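Local coordinates for protein putative dihydrodipicolinate synthase (Thermus thermophilus, PDB 2PCQ) that is of unconfirmed function but belongs to the dihydrodipicolinate synthetase family of TIM-barrel proteins and assembles from four chains, at residues 110-115 and 121-126; 183-188 and 209-214; 201-206 and 224-229; 240-245 and 253-258. One frame throughout, in Å; residues are numbered along the deposited sequence.

Contact 1: 110-115 and 121-126; sequences RYYEAL and LFLYHV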
# COMPACT_ATOMS: atom_id res chain seq x y z
N ARG A 110 -22.74 -11.11 -8.08
CA ARG A 110 -23.82 -11.96 -7.59
C ARG A 110 -24.41 -11.38 -6.31
O ARG A 110 -25.62 -11.44 -6.10
CB ARG A 110 -23.32 -13.38 -7.31
CG ARG A 110 -22.88 -14.15 -8.55
CD ARG A 110 -22.84 -15.65 -8.27
NE ARG A 110 -21.79 -16.04 -7.32
CZ ARG A 110 -20.51 -16.18 -7.63
NH1 ARG A 110 -20.09 -15.97 -8.88
NH2 ARG A 110 -19.63 -16.55 -6.70
N TYR A 111 -23.55 -10.82 -5.46
CA TYR A 111 -24.00 -10.24 -4.20
C TYR A 111 -24.97 -9.08 -4.45
O TYR A 111 -26.09 -9.08 -3.95
CB TYR A 111 -22.78 -9.73 -3.41
CG TYR A 111 -23.11 -9.22 -2.02
CD1 TYR A 111 -23.56 -10.08 -1.02
CD2 TYR A 111 -22.99 -7.86 -1.72
CE1 TYR A 111 -23.87 -9.60 0.26
CE2 TYR A 111 -23.29 -7.37 -0.45
CZ TYR A 111 -23.74 -8.25 0.53
OH TYR A 111 -24.04 -7.76 1.78
N TYR A 112 -24.53 -8.10 -5.22
CA TYR A 112 -25.35 -6.93 -5.51
C TYR A 112 -26.61 -7.25 -6.32
O TYR A 112 -27.66 -6.65 -6.10
CB TYR A 112 -24.52 -5.87 -6.24
CG TYR A 112 -23.60 -5.10 -5.31
CD1 TYR A 112 -22.22 -5.17 -5.44
CD2 TYR A 112 -24.13 -4.29 -4.30
CE1 TYR A 112 -21.37 -4.46 -4.59
CE2 TYR A 112 -23.29 -3.57 -3.45
CZ TYR A 112 -21.92 -3.66 -3.60
OH TYR A 112 -21.10 -2.93 -2.77
N GLU A 113 -26.51 -8.18 -7.26
CA GLU A 113 -27.67 -8.53 -8.07
C GLU A 113 -28.73 -9.22 -7.21
O GLU A 113 -29.92 -9.03 -7.43
CB GLU A 113 -27.25 -9.43 -9.24
CG GLU A 113 -26.27 -8.73 -10.17
CD GLU A 113 -25.78 -9.63 -11.29
OE1 GLU A 113 -25.82 -10.86 -11.13
OE2 GLU A 113 -25.33 -9.09 -12.32
N ALA A 114 -28.29 -10.00 -6.23
CA ALA A 114 -29.22 -10.68 -5.34
C ALA A 114 -29.97 -9.65 -4.51
O ALA A 114 -31.19 -9.73 -4.36
CB ALA A 114 -28.46 -11.64 -4.43
N LEU A 115 -29.25 -8.68 -3.96
CA LEU A 115 -29.87 -7.64 -3.14
C LEU A 115 -30.78 -6.74 -3.98
O LEU A 115 -31.89 -6.41 -3.57
CB LEU A 115 -28.79 -6.79 -2.46
CG LEU A 115 -27.80 -7.50 -1.52
CD1 LEU A 115 -26.83 -6.48 -0.95
CD2 LEU A 115 -28.54 -8.21 -0.40
N LEU A 121 -31.00 -0.10 -4.36
CA LEU A 121 -29.82 0.19 -3.58
C LEU A 121 -28.77 1.04 -4.27
O LEU A 121 -28.76 1.18 -5.50
CB LEU A 121 -29.16 -1.12 -3.08
CG LEU A 121 -28.25 -2.10 -3.85
CD1 LEU A 121 -29.05 -3.30 -4.30
CD2 LEU A 121 -27.56 -1.44 -5.03
N PHE A 122 -27.90 1.61 -3.45
CA PHE A 122 -26.78 2.42 -3.92
C PHE A 122 -25.56 1.59 -3.56
O PHE A 122 -25.54 0.93 -2.52
CB PHE A 122 -26.71 3.75 -3.16
CG PHE A 122 -27.69 4.78 -3.64
CD1 PHE A 122 -27.33 5.68 -4.64
CD2 PHE A 122 -28.97 4.86 -3.09
CE1 PHE A 122 -28.23 6.65 -5.08
CE2 PHE A 122 -29.87 5.83 -3.52
CZ PHE A 122 -29.50 6.73 -4.52
N LEU A 123 -24.55 1.60 -4.43
CA LEU A 123 -23.32 0.88 -4.13
C LEU A 123 -22.63 1.75 -3.08
O LEU A 123 -22.75 2.98 -3.12
CB LEU A 123 -22.46 0.75 -5.39
CG LEU A 123 -23.14 0.07 -6.59
CD1 LEU A 123 -22.14 -0.08 -7.73
CD2 LEU A 123 -23.69 -1.29 -6.17
N TYR A 124 -21.94 1.12 -2.14
CA TYR A 124 -21.27 1.86 -1.08
C TYR A 124 -19.77 1.62 -1.11
O TYR A 124 -19.30 0.56 -0.70
CB TYR A 124 -21.84 1.45 0.28
CG TYR A 124 -21.67 2.47 1.39
CD1 TYR A 124 -22.41 2.35 2.57
CD2 TYR A 124 -20.82 3.57 1.26
CE1 TYR A 124 -22.31 3.30 3.58
CE2 TYR A 124 -20.72 4.53 2.26
CZ TYR A 124 -21.47 4.39 3.42
OH TYR A 124 -21.41 5.35 4.41
N HIS A 125 -19.03 2.61 -1.60
CA HIS A 125 -17.57 2.50 -1.67
C HIS A 125 -16.94 3.40 -0.61
O HIS A 125 -16.85 4.61 -0.77
CB HIS A 125 -17.09 2.93 -3.06
CG HIS A 125 -15.61 2.80 -3.26
ND1 HIS A 125 -14.93 1.62 -3.02
CD2 HIS A 125 -14.69 3.69 -3.68
CE1 HIS A 125 -13.65 1.80 -3.30
NE2 HIS A 125 -13.47 3.04 -3.70
N VAL A 126 -16.51 2.78 0.49
CA VAL A 126 -15.88 3.52 1.58
C VAL A 126 -14.68 2.69 2.06
O VAL A 126 -14.64 2.20 3.19
CB VAL A 126 -16.93 3.79 2.73
CG1 VAL A 126 -17.57 2.49 3.19
CG2 VAL A 126 -16.28 4.54 3.89
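The phenol oxygen of Y112, a residue whose ring packs on L123, is hydrogen-bonded to the backbone O of A94. A94 ends the strand before helix 107-118, so the bond ties the helix back to the barrel wall. Strand 91-94, helix 107-118 and strand 121-125 form one beta-alpha-beta unit of the TIM barrel. The short helix and strand segments run nearly antiparallel, at 157°, with axes 10.1 Å apart. In Y112 the bond from CA to CB is aimed at the strand, and with CG anti to the carbonyl carbon (chi1 -77°) the ring lies against L123. L123 CD2 sits over one ring face, 3.6 Å from the Y112 ring centroid and 17° off the normal. This is a CH-pi contact, made over the CD2 and CE2 side of the ring. A second, purely aliphatic touch joins L121 CD1 to L115 CB at 4.0 Å. L115 also touches A94 of strand 91-94 and A77 of helix 74-87. Y124 turns its phenol end away from the helix, and its OH bonds to K152 NZ and S40 N. The Y112 OH comes no closer than 4.2 Å to the backbone N of Y124.

Contact 2: 183-188 and 209-214; sequences GALALG and DHFREG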
# COMPACT_ATOMS: atom_id res chain seq x y z
N GLY A 183 -15.23 19.92 -5.59
CA GLY A 183 -14.60 19.24 -6.71
C GLY A 183 -15.49 18.13 -7.24
O GLY A 183 -15.59 17.93 -8.45
N ALA A 184 -16.13 17.40 -6.33
CA ALA A 184 -17.02 16.31 -6.71
C ALA A 184 -18.22 16.87 -7.47
O ALA A 184 -18.66 16.28 -8.47
CB ALA A 184 -17.49 15.57 -5.48
N LEU A 185 -18.75 18.00 -7.00
CA LEU A 185 -19.90 18.63 -7.65
C LEU A 185 -19.53 19.04 -9.07
O LEU A 185 -20.32 18.85 -10.00
CB LEU A 185 -20.35 19.86 -6.85
CG LEU A 185 -20.91 19.59 -5.45
CD1 LEU A 185 -21.34 20.91 -4.81
CD2 LEU A 185 -22.11 18.64 -5.55
N ALA A 186 -18.34 19.59 -9.24
CA ALA A 186 -17.88 20.01 -10.55
C ALA A 186 -17.82 18.79 -11.45
O ALA A 186 -18.06 18.88 -12.66
CB ALA A 186 -16.50 20.65 -10.45
N LEU A 187 -17.50 17.64 -10.85
CA LEU A 187 -17.39 16.40 -11.60
C LEU A 187 -18.69 15.58 -11.65
O LEU A 187 -18.66 14.36 -11.82
CB LEU A 187 -16.23 15.56 -11.05
CG LEU A 187 -14.84 16.17 -11.35
CD1 LEU A 187 -13.76 15.42 -10.61
CD2 LEU A 187 -14.59 16.14 -12.86
N GLY A 188 -19.83 16.26 -11.49
CA GLY A 188 -21.11 15.60 -11.62
C GLY A 188 -21.87 14.96 -10.46
O GLY A 188 -22.97 14.45 -10.68
N ASP A 209 -26.09 24.68 -3.41
CA ASP A 209 -26.94 25.65 -4.10
C ASP A 209 -26.11 26.64 -4.93
O ASP A 209 -26.44 26.91 -6.08
CB ASP A 209 -27.81 26.43 -3.11
CG ASP A 209 -28.93 25.58 -2.53
OD1 ASP A 209 -29.40 24.65 -3.23
OD2 ASP A 209 -29.37 25.86 -1.40
N HIS A 210 -25.04 27.17 -4.34
CA HIS A 210 -24.17 28.10 -5.05
C HIS A 210 -23.69 27.47 -6.35
O HIS A 210 -23.72 28.10 -7.41
CB HIS A 210 -22.94 28.47 -4.22
CG HIS A 210 -23.21 29.48 -3.14
ND1 HIS A 210 -23.89 30.65 -3.37
CD2 HIS A 210 -22.83 29.51 -1.84
CE1 HIS A 210 -23.92 31.37 -2.25
NE2 HIS A 210 -23.28 30.70 -1.31
N PHE A 211 -23.24 26.22 -6.28
CA PHE A 211 -22.75 25.54 -7.47
C PHE A 211 -23.85 25.38 -8.50
O PHE A 211 -23.68 25.74 -9.66
CB PHE A 211 -22.18 24.17 -7.12
CG PHE A 211 -21.67 23.41 -8.32
CD1 PHE A 211 -20.47 23.76 -8.92
CD2 PHE A 211 -22.43 22.39 -8.88
CE1 PHE A 211 -20.02 23.10 -10.06
CE2 PHE A 211 -22.00 21.72 -10.02
CZ PHE A 211 -20.80 22.08 -10.62
N ARG A 212 -24.99 24.83 -8.08
CA ARG A 212 -26.12 24.63 -8.98
C ARG A 212 -26.56 25.91 -9.67
O ARG A 212 -26.98 25.88 -10.83
CB ARG A 212 -27.32 24.06 -8.23
CG ARG A 212 -27.53 22.57 -8.42
CD ARG A 212 -26.73 21.79 -7.41
NE ARG A 212 -26.96 20.35 -7.52
CZ ARG A 212 -26.27 19.54 -8.31
NH1 ARG A 212 -25.28 20.01 -9.06
NH2 ARG A 212 -26.56 18.24 -8.33
N GLU A 213 -26.48 27.03 -8.96
CA GLU A 213 -26.89 28.32 -9.50
C GLU A 213 -25.80 29.05 -10.27
O GLU A 213 -26.01 30.16 -10.75
CB GLU A 213 -27.41 29.22 -8.38
CG GLU A 213 -28.71 28.76 -7.75
CD GLU A 213 -29.81 28.59 -8.79
OE1 GLU A 213 -29.98 29.50 -9.63
OE2 GLU A 213 -30.52 27.56 -8.75
N GLY A 214 -24.63 28.42 -10.38
CA GLY A 214 -23.54 29.04 -11.11
C GLY A 214 -22.76 30.10 -10.35
O GLY A 214 -21.93 30.79 -10.94
O HOH W 1 -22.92 18.28 -9.72
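Two helix ends meet here: the last turn of helix 181-186 and the last turn of helix 201-212. F211 carries most of the contact. Its CG is anti to the backbone N (chi1 179°), and the ring reaches across to the other helix. L185 CB lies over one ring face, 4.0 Å from the F211 centroid and displaced toward the rim, as a CH-pi contact. L185 and F211 pass alongside each other in opposite directions, and L185 CD1 comes near F211 CB. The far end of the ring meets backbone: F211 CZ is 3.3 Å from L185 O and 3.6 Å from A186 CA. Both helices belong to the outer layer of the TIM barrel, and both stop in Schellman motifs. G188 and G214 are the residues of positive phi. G188 N bonds to L185 O, and G214 N bonds to F211 O. L185 O has a second partner, a water that donates to it at 2.7 Å. The same water accepts from R212 NH1 at 3.0 Å, so it bridges the two segments. NH1 itself lies at the F211 ring edge, in its plane. The subunit interface is close by. F211 packs on L216 of the third subunit, and A186 O accepts from Q220 NE2 of that subunit.

Contact 3: 201-206 and 224-229; sequences PRAYRA and KKLFPL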
# COMPACT_ATOMS: atom_id res chain seq x y z
N PRO A 201 -25.32 21.19 8.40
CA PRO A 201 -26.16 20.81 7.26
C PRO A 201 -26.55 21.96 6.33
O PRO A 201 -26.59 21.79 5.11
CB PRO A 201 -27.37 20.14 7.91
CG PRO A 201 -27.43 20.78 9.28
CD PRO A 201 -25.97 20.83 9.68
N ARG A 202 -26.85 23.12 6.90
CA ARG A 202 -27.23 24.27 6.09
C ARG A 202 -26.07 24.81 5.26
O ARG A 202 -26.27 25.32 4.16
CB ARG A 202 -27.82 25.39 6.97
CG ARG A 202 -29.23 25.07 7.49
CD ARG A 202 -29.80 26.18 8.40
NE ARG A 202 -28.97 26.39 9.58
CZ ARG A 202 -28.03 27.33 9.68
NH1 ARG A 202 -27.81 28.17 8.67
NH2 ARG A 202 -27.30 27.41 10.78
N ALA A 203 -24.85 24.67 5.77
CA ALA A 203 -23.68 25.16 5.04
C ALA A 203 -23.41 24.35 3.78
O ALA A 203 -23.19 24.91 2.70
CB ALA A 203 -22.46 25.15 5.94
N TYR A 204 -23.44 23.03 3.90
CA TYR A 204 -23.20 22.17 2.74
C TYR A 204 -24.33 22.33 1.73
O TYR A 204 -24.10 22.21 0.52
CB TYR A 204 -23.03 20.72 3.19
CG TYR A 204 -21.68 20.50 3.84
CD1 TYR A 204 -20.52 20.42 3.06
CD2 TYR A 204 -21.54 20.47 5.23
CE1 TYR A 204 -19.26 20.32 3.65
CE2 TYR A 204 -20.28 20.38 5.82
CZ TYR A 204 -19.15 20.30 5.03
OH TYR A 204 -17.91 20.22 5.61
N ARG A 205 -25.53 22.61 2.21
CA ARG A 205 -26.68 22.82 1.33
C ARG A 205 -26.44 24.11 0.53
O ARG A 205 -26.69 24.17 -0.68
CB ARG A 205 -27.96 22.98 2.17
CG ARG A 205 -29.18 23.40 1.38
CD ARG A 205 -29.77 22.21 0.64
NE ARG A 205 -29.71 22.36 -0.81
CZ ARG A 205 -30.13 21.44 -1.67
NH1 ARG A 205 -30.64 20.29 -1.22
NH2 ARG A 205 -30.05 21.66 -2.97
N ALA A 206 -25.95 25.13 1.22
CA ALA A 206 -25.68 26.42 0.59
C ALA A 206 -24.59 26.28 -0.47
O ALA A 206 -24.66 26.90 -1.54
CB ALA A 206 -25.25 27.43 1.65
N LYS A 224 -13.81 26.64 0.87
CA LYS A 224 -12.61 26.92 1.64
C LYS A 224 -12.96 27.07 3.13
O LYS A 224 -12.22 26.59 4.00
CB LYS A 224 -11.95 28.20 1.13
CG LYS A 224 -11.40 28.06 -0.29
CD LYS A 224 -11.17 29.41 -0.96
CE LYS A 224 -10.13 30.23 -0.23
NZ LYS A 224 -9.93 31.55 -0.90
N LYS A 225 -14.08 27.72 3.41
CA LYS A 225 -14.52 27.92 4.79
C LYS A 225 -14.82 26.61 5.49
O LYS A 225 -14.52 26.44 6.68
CB LYS A 225 -15.76 28.81 4.82
CG LYS A 225 -16.32 29.04 6.22
CD LYS A 225 -17.50 30.00 6.19
CE LYS A 225 -17.08 31.39 5.74
NZ LYS A 225 -16.07 31.99 6.66
N LEU A 226 -15.42 25.67 4.76
CA LEU A 226 -15.78 24.37 5.33
C LEU A 226 -14.67 23.32 5.30
O LEU A 226 -14.79 22.26 5.93
CB LEU A 226 -17.03 23.82 4.62
CG LEU A 226 -18.31 24.66 4.73
CD1 LEU A 226 -19.41 24.04 3.87
CD2 LEU A 226 -18.74 24.74 6.19
N PHE A 227 -13.59 23.59 4.58
CA PHE A 227 -12.50 22.63 4.48
C PHE A 227 -11.95 22.14 5.84
O PHE A 227 -11.84 20.94 6.06
CB PHE A 227 -11.34 23.20 3.66
CG PHE A 227 -10.15 22.28 3.58
CD1 PHE A 227 -10.13 21.22 2.67
CD2 PHE A 227 -9.09 22.43 4.46
CE1 PHE A 227 -9.06 20.32 2.65
CE2 PHE A 227 -8.01 21.53 4.45
CZ PHE A 227 -8.00 20.47 3.55
N PRO A 228 -11.59 23.06 6.75
CA PRO A 228 -11.06 22.66 8.05
C PRO A 228 -11.99 21.74 8.83
O PRO A 228 -11.55 20.77 9.45
CB PRO A 228 -10.82 23.99 8.76
CG PRO A 228 -10.49 24.91 7.63
CD PRO A 228 -11.54 24.53 6.60
N LEU A 229 -13.29 22.04 8.80
CA LEU A 229 -14.29 21.24 9.49
C LEU A 229 -14.32 19.82 8.92
O LEU A 229 -14.26 18.84 9.66
CB LEU A 229 -15.68 21.87 9.34
CG LEU A 229 -16.84 21.08 9.97
CD1 LEU A 229 -16.86 21.34 11.47
CD2 LEU A 229 -18.17 21.50 9.34
O HOH W 2 -15.63 20.18 4.16
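Y204 leaves helix 201-212 to one side of helix 216-247, and its end swings in to meet L226. Its CB leads to a CG placed anti to the carbonyl carbon (chi1 -75°). From there the ring runs toward the second helix. CD1, CE1 and CZ pass under L226 CD1, which lies over one face, 3.8 Å from the Y204 centroid and 14° off the normal, as a CH-pi contact. CE1 makes the closest approach of the ring, at 3.7 Å from L226 CD1. CZ and OH also near L226 CB. At the ring edge, L229 CD2 lies 4.0 Å from Y204 OH. The two segments belong to consecutive helices packed outside the TIM barrel. They cross at 138°, with axes 11.0 Å apart. The tip of Y204 ends at a water in the ring plane, 2.7 Å from OH. The water is also 2.9 Å from L226 O, to which it probably donates. L226 O lies next to the kink of helix 216-247: P228 has no N-H to give, and L229 N makes no bond to the turn before. A203 CB meets both methyl groups of L226, CD2 at 3.8 Å. L229 also packs on F269 of helix 266-278.

Contact 4: 240-245 and 253-258; sequences LLKQAL and GYPRPP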
# COMPACT_ATOMS: atom_id res chain seq x y z
N LEU A 240 -14.81 11.74 17.20
CA LEU A 240 -14.86 13.20 17.08
C LEU A 240 -16.27 13.66 16.72
O LEU A 240 -16.75 14.67 17.24
CB LEU A 240 -13.87 13.70 16.02
CG LEU A 240 -13.79 15.22 15.85
CD1 LEU A 240 -13.51 15.88 17.20
CD2 LEU A 240 -12.71 15.59 14.83
N LEU A 241 -16.93 12.93 15.83
CA LEU A 241 -18.29 13.27 15.41
C LEU A 241 -19.25 13.26 16.60
O LEU A 241 -20.01 14.21 16.79
CB LEU A 241 -18.79 12.28 14.35
CG LEU A 241 -20.25 12.43 13.94
CD1 LEU A 241 -20.48 13.83 13.38
CD2 LEU A 241 -20.62 11.37 12.90
N LYS A 242 -19.21 12.20 17.39
CA LYS A 242 -20.09 12.09 18.54
C LYS A 242 -19.78 13.13 19.61
O LYS A 242 -20.69 13.71 20.20
CB LYS A 242 -20.04 10.68 19.13
CG LYS A 242 -20.81 9.66 18.30
CD LYS A 242 -20.92 8.32 19.02
CE LYS A 242 -21.94 7.43 18.33
NZ LYS A 242 -22.12 6.14 19.05
N GLN A 243 -18.50 13.37 19.86
CA GLN A 243 -18.12 14.36 20.86
C GLN A 243 -18.60 15.75 20.45
O GLN A 243 -19.02 16.54 21.29
CB GLN A 243 -16.60 14.36 21.06
CG GLN A 243 -16.12 15.43 22.05
CD GLN A 243 -14.68 15.24 22.46
OE1 GLN A 243 -13.85 14.75 21.68
NE2 GLN A 243 -14.36 15.63 23.69
N ALA A 244 -18.56 16.03 19.15
CA ALA A 244 -19.00 17.32 18.62
C ALA A 244 -20.51 17.46 18.81
O ALA A 244 -21.00 18.51 19.23
CB ALA A 244 -18.64 17.44 17.15
N LEU A 245 -21.25 16.41 18.48
CA LEU A 245 -22.69 16.45 18.63
C LEU A 245 -23.07 16.61 20.10
O LEU A 245 -23.97 17.38 20.42
CB LEU A 245 -23.33 15.20 18.04
CG LEU A 245 -23.34 15.18 16.50
CD1 LEU A 245 -23.69 13.79 16.00
CD2 LEU A 245 -24.35 16.20 15.99
N GLY A 253 -24.48 10.28 22.08
CA GLY A 253 -23.91 9.19 22.83
C GLY A 253 -22.41 9.03 22.63
O GLY A 253 -21.72 9.97 22.23
N TYR A 254 -21.90 7.83 22.90
CA TYR A 254 -20.47 7.54 22.80
C TYR A 254 -20.17 6.35 21.91
O TYR A 254 -21.03 5.50 21.67
CB TYR A 254 -19.92 7.25 24.19
CG TYR A 254 -20.23 8.33 25.20
CD1 TYR A 254 -19.29 9.32 25.49
CD2 TYR A 254 -21.47 8.39 25.82
CE1 TYR A 254 -19.60 10.35 26.38
CE2 TYR A 254 -21.79 9.41 26.70
CZ TYR A 254 -20.85 10.39 26.98
OH TYR A 254 -21.16 11.40 27.85
N PRO A 255 -18.93 6.27 21.39
CA PRO A 255 -18.55 5.14 20.54
C PRO A 255 -18.60 3.89 21.41
O PRO A 255 -18.36 3.96 22.61
CB PRO A 255 -17.12 5.49 20.12
CG PRO A 255 -17.12 7.00 20.15
CD PRO A 255 -17.87 7.29 21.42
N ARG A 256 -18.90 2.74 20.81
CA ARG A 256 -18.97 1.52 21.60
C ARG A 256 -17.57 1.06 22.00
O ARG A 256 -16.66 1.05 21.18
CB ARG A 256 -19.68 0.42 20.80
CG ARG A 256 -20.40 -0.58 21.68
CD ARG A 256 -21.33 -1.52 20.91
NE ARG A 256 -22.40 -1.98 21.79
CZ ARG A 256 -23.30 -2.91 21.49
NH1 ARG A 256 -23.28 -3.53 20.32
NH2 ARG A 256 -24.23 -3.21 22.38
N PRO A 257 -17.37 0.71 23.29
CA PRO A 257 -16.05 0.27 23.75
C PRO A 257 -15.56 -0.85 22.83
O PRO A 257 -16.37 -1.62 22.32
CB PRO A 257 -16.33 -0.23 25.17
CG PRO A 257 -17.45 0.68 25.62
CD PRO A 257 -18.35 0.71 24.40
N PRO A 258 -14.24 -0.98 22.66
CA PRO A 258 -13.12 -0.23 23.25
C PRO A 258 -12.79 1.14 22.67
O PRO A 258 -11.76 1.72 23.02
CB PRO A 258 -11.97 -1.20 23.08
CG PRO A 258 -12.23 -1.71 21.69
CD PRO A 258 -13.73 -1.98 21.70
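K242 meets three residues of the loop 253-258. Its ammonium nitrogen NZ donates to Y254 O at 2.9 Å. The approach is from above the carbonyl plane: NZ stands 71° out of it, and the angle at the oxygen is 107°, so no lone pair is used. Nearer the helix, K242 CB lies 3.6 Å from G253 O. The middle of the chain runs along the peptide, with K242 CD 3.6 Å from Y254 C and 4.0 Å from P255 CD. The lysine reaches so far because the chain is extended beyond CG, with chi2 at -171°.

The next shell holds NZ and the loop backbone. NZ has two further partners, the carboxylate of E43 through a salt bridge and the backbone O of T8. E43 also accepts from R256 N by its other oxygen, OE1, so one glutamate connects the lysine to the loop backbone. G253 O is held by R246 NH1, one turn further along the helix from K242.

The lysine charge is thus met by a carboxylate and two carbonyl oxygens, one of which, Y254 O, belongs to the loop. This probably favours the protonated form of K242.

In the fold
The four contacts come from one TIM barrel of eight parallel strands. Contact 1 lies within a beta-alpha-beta unit and closes before the others open. Its centre is about 27 to 29 Å from theirs. Contacts 2 and 3 share helix 201-212, alternate along the chain and have centres about 13 Å apart. Contacts 3 and 4 share helix 216-247, with centres about 21 Å apart, and contact 4 comes last. The centres of contacts 2 and 4 are farthest apart, about 32 Å. Contacts 3 and 4 lie across the chain's centre from contact 1. Contacts 1 and 4 touch the second subunit, contacts 2 and 3 the third. The contacts thus span the barrel and its later helices, near two subunit interfaces.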